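Local coordinates for endo-1,4-beta-mannanase (Eisenia fetida, PDB 5Y6T), which probably hydrolyses internal beta-1,4-mannosidic bonds of mannan polysaccharides, as an endo-acting mannanase of glycoside hydrolase family 5, at residues F312-A315 with Y316-Y320; A233-Q237 with F238-N242. All coordinates share one frame; numbering follows the deposited sequence.

Both contacts are local, each made by one unbroken run of chain, and both lie toward the periphery of a (beta/alpha)8 barrel, with centres 20 Å apart. Contact 1 finishes helix 308-317, packed around the barrel: helix and C-terminal turn bonds dominate, Phe312, Ala315, Tyr316 and Tyr320 are buried, and Thr317 and Gly319 exposed. Contact 2 belongs to the loop between strand 223-228 and helix 246-253; lacking regular structure, it relies on a tight turn and a carboxylate taking backbone and water hydrogens. Its residues Asp236 to Gly239 are exposed, whereas Ala233 to Thr235 and Asn242 are buried. The two do not touch, their nearest atoms being about 8 Å apart, yet Tyr320 and Thr235 both reach Tyr287.

Contact 1: F312-A315 with Y316-Y320; sequences FDWA and YTQGY
One face of the Trp314 indole carries the aliphatic part of Gln318: CG stands 3.5 Å from the centroid of the six-membered ring, 9° off its normal, a CH-pi contact. A bend at chi2 (-63°) carries the amide past CH2, the planes 26° apart; glutamine suits the place because its methylene lies on the indole while the polar amide runs on beyond it. The Tyr320 ring presents its edge to Ala315 O, in plane, and its CE1 lies 4.2 Å from Trp314 CD1. Trp314 NE1 and Tyr320 OH share the acceptor Val282 O.

These groups surround the C-terminal end of helix 308-317 of the (beta/alpha)8 barrel. Gln318 N bonds to Trp314 O (3.0 Å), but Gln318 is the first residue off helical angles, and Gly319 turns with positive phi, where a CB would clash with the preceding carbonyl. Tyr320 N returns to Ala315 O at 3.3 Å. Asp313 O is gripped from opposite faces of its plane by Thr317 N and Thr317 OG1, the hydroxyl at 2.8 Å. Asp313 OD2 takes a hydrogen from a water that weakly reaches Thr317 OG1, while OD1 bonds to His347. Small Ala315 fits against Ile295 and Ala323 of the barrel strands.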
ATOM      1  N   PHE A 312      10.861 -14.166   0.167  1.00 21.92           N
ATOM      2  CA  PHE A 312      10.756 -13.667   1.566  1.00 20.50           C
ATOM      3  C   PHE A 312      12.113 -13.604   2.228  1.00 20.37           C
ATOM      4  O   PHE A 312      12.422 -12.603   2.958  1.00 20.58           O
ATOM      5  CB  PHE A 312       9.853 -14.507   2.420  1.00 21.97           C
ATOM      6  CG  PHE A 312       8.382 -14.198   2.223  1.00 19.64           C
ATOM      7  CD1 PHE A 312       7.649 -14.824   1.236  1.00 20.05           C
ATOM      8  CD2 PHE A 312       7.740 -13.335   3.108  1.00 20.66           C
ATOM      9  CE1 PHE A 312       6.289 -14.558   1.063  1.00 21.16           C
ATOM     10  CE2 PHE A 312       6.386 -13.021   2.938  1.00 20.43           C
ATOM     11  CZ  PHE A 312       5.627 -13.676   1.959  1.00 20.83           C
ATOM     12  N   ASP A 313      12.965 -14.586   1.955  1.00 20.21           N
ATOM     13  CA  ASP A 313      14.293 -14.580   2.541  1.00 20.75           C
ATOM     14  C   ASP A 313      15.106 -13.339   2.101  1.00 19.24           C
ATOM     15  O   ASP A 313      15.818 -12.751   2.881  1.00 22.88           O
ATOM     16  CB  ASP A 313      15.082 -15.895   2.251  1.00 22.13           C
ATOM     17  CG  ASP A 313      16.310 -16.018   3.145  1.00 27.41           C
ATOM     18  OD1 ASP A 313      16.115 -16.334   4.356  1.00 25.53           O
ATOM     19  OD2 ASP A 313      17.431 -15.667   2.689  1.00 24.36           O
ATOM     20  N   TRP A 314      15.052 -13.021   0.832  1.00 21.37           N
ATOM     21  CA  TRP A 314      15.791 -11.918   0.262  1.00 22.05           C
ATOM     22  C   TRP A 314      15.320 -10.640   0.944  1.00 21.54           C
ATOM     23  O   TRP A 314      16.101  -9.832   1.346  1.00 21.39           O
ATOM     24  CB  TRP A 314      15.559 -11.849  -1.234  1.00 19.52           C
ATOM     25  CG  TRP A 314      16.323 -10.730  -1.872  1.00 22.45           C
ATOM     26  CD1 TRP A 314      15.906  -9.468  -2.119  1.00 23.23           C
ATOM     27  CD2 TRP A 314      17.699 -10.788  -2.281  1.00 20.83           C
ATOM     28  NE1 TRP A 314      16.942  -8.705  -2.622  1.00 23.33           N
ATOM     29  CE2 TRP A 314      18.046  -9.521  -2.760  1.00 22.62           C
ATOM     30  CE3 TRP A 314      18.679 -11.826  -2.279  1.00 24.91           C
ATOM     31  CZ2 TRP A 314      19.350  -9.223  -3.293  1.00 23.34           C
ATOM     32  CZ3 TRP A 314      19.963 -11.538  -2.786  1.00 25.10           C
ATOM     33  CH2 TRP A 314      20.295 -10.217  -3.246  1.00 25.54           C
ATOM     34  N   ALA A 315      13.995 -10.460   1.062  1.00 20.55           N
ATOM     35  CA  ALA A 315      13.463  -9.227   1.637  1.00 21.21           C
ATOM     36  C   ALA A 315      14.000  -9.025   3.065  1.00 20.88           C
ATOM     37  O   ALA A 315      14.407  -7.943   3.459  1.00 20.46           O
ATOM     38  CB  ALA A 315      11.971  -9.288   1.669  1.00 21.94           C
ATOM     39  N   TYR A 316      13.993 -10.116   3.818  1.00 22.26           N
ATOM     40  CA  TYR A 316      14.368 -10.123   5.236  1.00 21.15           C
ATOM     41  C   TYR A 316      15.846  -9.834   5.439  1.00 21.77           C
ATOM     42  O   TYR A 316      16.236  -9.144   6.392  1.00 22.33           O
ATOM     43  CB  TYR A 316      13.938 -11.428   5.936  1.00 21.68           C
ATOM     44  CG  TYR A 316      14.164 -11.353   7.419  1.00 19.08           C
ATOM     45  CD1 TYR A 316      13.220 -10.710   8.253  1.00 21.00           C
ATOM     46  CD2 TYR A 316      15.267 -11.900   7.979  1.00 23.37           C
ATOM     47  CE1 TYR A 316      13.424 -10.587   9.621  1.00 21.14           C
ATOM     48  CE2 TYR A 316      15.475 -11.826   9.349  1.00 23.55           C
ATOM     49  CZ  TYR A 316      14.561 -11.142  10.170  1.00 22.25           C
ATOM     50  OH  TYR A 316      14.734 -11.017  11.526  1.00 23.85           O
ATOM     51  N   THR A 317      16.667 -10.365   4.548  1.00 22.08           N
ATOM     52  CA  THR A 317      18.100 -10.347   4.767  1.00 22.38           C
ATOM     53  C   THR A 317      18.854  -9.240   4.014  1.00 22.80           C
ATOM     54  O   THR A 317      20.003  -9.010   4.300  1.00 23.35           O
ATOM     55  CB  THR A 317      18.707 -11.694   4.353  1.00 21.81           C
ATOM     56  OG1 THR A 317      18.463 -11.957   2.970  1.00 20.35           O
ATOM     57  CG2 THR A 317      18.146 -12.823   5.223  1.00 21.20           C
ATOM     58  N   GLN A 318      18.202  -8.602   3.063  1.00 20.95           N
ATOM     59  CA  GLN A 318      18.890  -7.627   2.183  1.00 22.47           C
ATOM     60  C   GLN A 318      18.308  -6.221   2.352  1.00 25.13           C
ATOM     61  O   GLN A 318      18.393  -5.395   1.394  1.00 22.27           O
ATOM     62  CB  GLN A 318      18.750  -8.122   0.740  1.00 24.42           C
ATOM     63  CG  GLN A 318      19.490  -9.454   0.526  1.00 25.17           C
ATOM     64  CD  GLN A 318      20.988  -9.305   0.737  1.00 26.80           C
ATOM     65  OE1 GLN A 318      21.527  -8.257   0.516  1.00 28.15           O
ATOM     66  NE2 GLN A 318      21.663 -10.394   1.151  1.00 31.47           N
ATOM     67  N   GLY A 319      17.781  -5.919   3.531  1.00 21.57           N
ATOM     68  CA  GLY A 319      17.598  -4.474   3.898  1.00 22.29           C
ATOM     69  C   GLY A 319      16.187  -3.904   3.797  1.00 22.49           C
ATOM     70  O   GLY A 319      15.965  -2.710   4.043  1.00 20.97           O
ATOM     71  N   TYR A 320      15.212  -4.762   3.499  1.00 20.41           N
ATOM     72  CA  TYR A 320      13.804  -4.316   3.369  1.00 18.89           C
ATOM     73  C   TYR A 320      13.076  -4.402   4.708  1.00 20.35           C
ATOM     74  O   TYR A 320      13.478  -5.122   5.617  1.00 18.99           O
ATOM     75  CB  TYR A 320      13.085  -5.092   2.265  1.00 21.00           C
ATOM     76  CG  TYR A 320      13.748  -4.938   0.923  1.00 19.43           C
ATOM     77  CD1 TYR A 320      14.831  -5.737   0.551  1.00 18.17           C
ATOM     78  CD2 TYR A 320      13.434  -3.891   0.083  1.00 17.31           C
ATOM     79  CE1 TYR A 320      15.514  -5.558  -0.643  1.00 18.95           C
ATOM     80  CE2 TYR A 320      14.088  -3.702  -1.086  1.00 18.66           C
ATOM     81  CZ  TYR A 320      15.135  -4.519  -1.470  1.00 19.12           C
ATOM     82  OH  TYR A 320      15.777  -4.266  -2.636  1.00 20.19           O
TER
HETATM   83  O   HOH W   1      18.258 -14.308   0.619  1.00 35.13           O

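Contact 2: A233-Q237 with F238-N242; sequences AQTDQ and FGWRN
Asp236 reaches back to Asn242: the backbone N of Asn242 donates to Asp236 OD1 at 3.0 Å, nearly straight (165°), arriving from above the carboxylate plane. The two side chains cross at about a right angle, with Asp236 OD2 3.6 Å from Asn242 CB. A short acid suits this place, since its oxygens can take a backbone hydrogen and several water hydrogens together: one water joins OD2 to Asn242 ND2, and another joins OD1 to Trp240 O. Asn242 OD1 accepts from Tyr244 N. Farther round, Trp240 N returns to Gln237 O at 3.0 Å, closing a type I' turn with positive phi at Phe238 and Gly239, a conformation glycine adopts readily. A water bridges Asp236 O and Gly239 N.

Thr235 sets up the start of the turn. Its OG1 accepts from Gln237 N (3.1 Å), an ST turn, and bonds outside to Tyr287 O. A chi1 of -177° turns OG1 away from the backbone N and sets CG2 between that N and the carbonyl carbon, where it meets the edge of the Trp240 ring, 3.7 Å from CD1.

In the outer shell, Trp240 NE1 bonds to Ser277 and Arg241 NH1 to Asp184 O. Buried Gln234 links its amide to Leu226 and Ser228 of strand 223-228 and to Gln264 of strand 262-266, while Asn242 packs on Tyr263 of that second strand, ahead of helix 246-253.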
ATOM      1  N   ALA A 233       9.793   3.938 -10.196  1.00 21.15           N
ATOM      2  CA  ALA A 233       9.254   5.170  -9.683  1.00 21.05           C
ATOM      3  C   ALA A 233       9.574   5.514  -8.221  1.00 19.40           C
ATOM      4  O   ALA A 233       9.039   6.515  -7.692  1.00 20.48           O
ATOM      5  CB  ALA A 233       7.745   5.140  -9.881  1.00 22.16           C
ATOM      6  N   GLN A 234      10.459   4.724  -7.586  1.00 19.76           N
ATOM      7  CA  GLN A 234      10.790   4.945  -6.190  1.00 19.30           C
ATOM      8  C   GLN A 234      12.262   4.850  -5.898  1.00 19.62           C
ATOM      9  O   GLN A 234      12.657   4.451  -4.821  1.00 21.29           O
ATOM     10  CB  GLN A 234       9.960   4.031  -5.307  1.00 19.39           C
ATOM     11  CG  GLN A 234       8.600   4.634  -5.036  1.00 19.25           C
ATOM     12  CD  GLN A 234       7.756   3.976  -3.950  1.00 22.36           C
ATOM     13  OE1 GLN A 234       8.278   3.576  -2.945  1.00 20.49           O
ATOM     14  NE2 GLN A 234       6.408   4.001  -4.120  1.00 20.35           N
ATOM     15  N   THR A 235      13.091   5.200  -6.889  1.00 19.37           N
ATOM     16  CA  THR A 235      14.532   5.335  -6.589  1.00 19.54           C
ATOM     17  C   THR A 235      15.087   6.384  -7.576  1.00 20.48           C
ATOM     18  O   THR A 235      14.669   6.353  -8.733  1.00 19.06           O
ATOM     19  CB  THR A 235      15.346   4.014  -6.585  1.00 21.42           C
ATOM     20  OG1 THR A 235      16.696   4.259  -6.210  1.00 18.12           O
ATOM     21  CG2 THR A 235      15.365   3.273  -7.938  1.00 22.01           C
ATOM     22  N   ASP A 236      16.055   7.181  -7.115  1.00 21.32           N
ATOM     23  CA  ASP A 236      16.854   8.037  -8.012  1.00 23.64           C
ATOM     24  C   ASP A 236      18.138   7.330  -8.492  1.00 26.08           C
ATOM     25  O   ASP A 236      18.957   7.916  -9.230  1.00 27.94           O
ATOM     26  CB  ASP A 236      17.113   9.377  -7.295  1.00 22.67           C
ATOM     27  CG  ASP A 236      15.848  10.114  -7.077  1.00 24.95           C
ATOM     28  OD1 ASP A 236      15.171  10.292  -8.092  1.00 22.35           O
ATOM     29  OD2 ASP A 236      15.514  10.467  -5.932  1.00 25.02           O
ATOM     30  N   GLN A 237      18.318   6.069  -8.113  1.00 21.30           N
ATOM     31  CA  GLN A 237      19.435   5.268  -8.559  1.00 22.89           C
ATOM     32  C   GLN A 237      18.993   4.430  -9.771  1.00 22.69           C
ATOM     33  O   GLN A 237      17.825   4.457 -10.170  1.00 22.20           O
ATOM     34  CB  GLN A 237      19.916   4.339  -7.444  1.00 22.60           C
ATOM     35  CG  GLN A 237      20.515   5.097  -6.231  1.00 22.44           C
ATOM     36  CD  GLN A 237      21.768   5.894  -6.541  1.00 25.44           C
ATOM     37  OE1 GLN A 237      21.965   7.030  -6.062  1.00 28.08           O
ATOM     38  NE2 GLN A 237      22.632   5.303  -7.290  1.00 23.71           N
ATOM     39  N   PHE A 238      19.962   3.775 -10.408  1.00 23.46           N
ATOM     40  CA  PHE A 238      19.732   2.852 -11.524  1.00 24.06           C
ATOM     41  C   PHE A 238      19.090   3.490 -12.757  1.00 25.13           C
ATOM     42  O   PHE A 238      18.511   2.783 -13.599  1.00 24.59           O
ATOM     43  CB  PHE A 238      18.870   1.627 -11.093  1.00 24.28           C
ATOM     44  CG  PHE A 238      19.466   0.778 -10.018  1.00 24.54           C
ATOM     45  CD1 PHE A 238      20.464  -0.164 -10.331  1.00 27.49           C
ATOM     46  CD2 PHE A 238      19.030   0.871  -8.724  1.00 22.63           C
ATOM     47  CE1 PHE A 238      21.008  -0.955  -9.335  1.00 27.59           C
ATOM     48  CE2 PHE A 238      19.533   0.060  -7.729  1.00 21.69           C
ATOM     49  CZ  PHE A 238      20.538  -0.846  -8.037  1.00 26.18           C
ATOM     50  N   GLY A 239      19.195   4.808 -12.871  1.00 25.49           N
ATOM     51  CA  GLY A 239      18.580   5.525 -13.982  1.00 26.39           C
ATOM     52  C   GLY A 239      17.131   5.829 -13.820  1.00 24.09           C
ATOM     53  O   GLY A 239      16.457   6.316 -14.742  1.00 24.53           O
ATOM     54  N   TRP A 240      16.584   5.528 -12.640  1.00 21.10           N
ATOM     55  CA  TRP A 240      15.166   5.710 -12.374  1.00 20.54           C
ATOM     56  C   TRP A 240      14.886   7.046 -11.727  1.00 20.75           C
ATOM     57  O   TRP A 240      15.793   7.859 -11.596  1.00 21.81           O
ATOM     58  CB  TRP A 240      14.576   4.548 -11.545  1.00 21.31           C
ATOM     59  CG  TRP A 240      14.854   3.170 -12.159  1.00 20.87           C
ATOM     60  CD1 TRP A 240      15.427   2.115 -11.500  1.00 22.66           C
ATOM     61  CD2 TRP A 240      14.584   2.713 -13.494  1.00 21.00           C
ATOM     62  NE1 TRP A 240      15.506   1.033 -12.343  1.00 21.70           N
ATOM     63  CE2 TRP A 240      15.020   1.379 -13.576  1.00 20.33           C
ATOM     64  CE3 TRP A 240      13.968   3.300 -14.640  1.00 23.81           C
ATOM     65  CZ2 TRP A 240      14.912   0.612 -14.746  1.00 21.95           C
ATOM     66  CZ3 TRP A 240      13.848   2.516 -15.800  1.00 24.85           C
ATOM     67  CH2 TRP A 240      14.309   1.184 -15.833  1.00 23.74           C
ATOM     68  N   ARG A 241      13.664   7.306 -11.278  1.00 19.74           N
ATOM     69  CA  ARG A 241      13.391   8.480 -10.486  1.00 21.11           C
ATOM     70  C   ARG A 241      12.436   8.122  -9.341  1.00 21.66           C
ATOM     71  O   ARG A 241      11.530   7.289  -9.496  1.00 23.02           O
ATOM     72  CB  ARG A 241      12.734   9.543 -11.384  1.00 20.68           C
ATOM     73  CG  ARG A 241      12.256  10.815 -10.644  1.00 22.71           C
ATOM     74  CD  ARG A 241      12.002  11.984 -11.588  1.00 21.59           C
ATOM     75  NE  ARG A 241      13.268  12.428 -12.158  1.00 23.60           N
ATOM     76  CZ  ARG A 241      13.500  12.749 -13.437  1.00 27.07           C
ATOM     77  NH1 ARG A 241      12.540  12.737 -14.307  1.00 25.42           N
ATOM     78  NH2 ARG A 241      14.717  13.076 -13.832  1.00 31.81           N
ATOM     79  N   ASN A 242      12.590   8.791  -8.244  1.00 21.06           N
ATOM     80  CA  ASN A 242      11.684   8.641  -7.108  1.00 19.47           C
ATOM     81  C   ASN A 242      10.630   9.748  -7.059  1.00 21.03           C
ATOM     82  O   ASN A 242      10.922  10.912  -6.719  1.00 20.95           O
ATOM     83  CB  ASN A 242      12.462   8.549  -5.792  1.00 20.22           C
ATOM     84  CG  ASN A 242      11.579   8.171  -4.621  1.00 21.75           C
ATOM     85  OD1 ASN A 242      10.367   8.196  -4.684  1.00 21.31           O
ATOM     86  ND2 ASN A 242      12.208   7.792  -3.534  1.00 22.92           N
TER
HETATM   87  O   HOH W   2      15.223   8.822  -3.751  1.00 27.71           O
HETATM   88  O   HOH W   3      13.335  12.268  -6.850  1.00 27.87           O
HETATM   89  O   HOH W   4      20.234   7.065 -11.458  1.00 31.81           O
HETATM   90  O   HOH W   5      16.433  10.838 -10.399  1.00 39.15           O
HETATM   91  O   HOH W   6      22.736   3.732  -9.770  1.00 36.42           O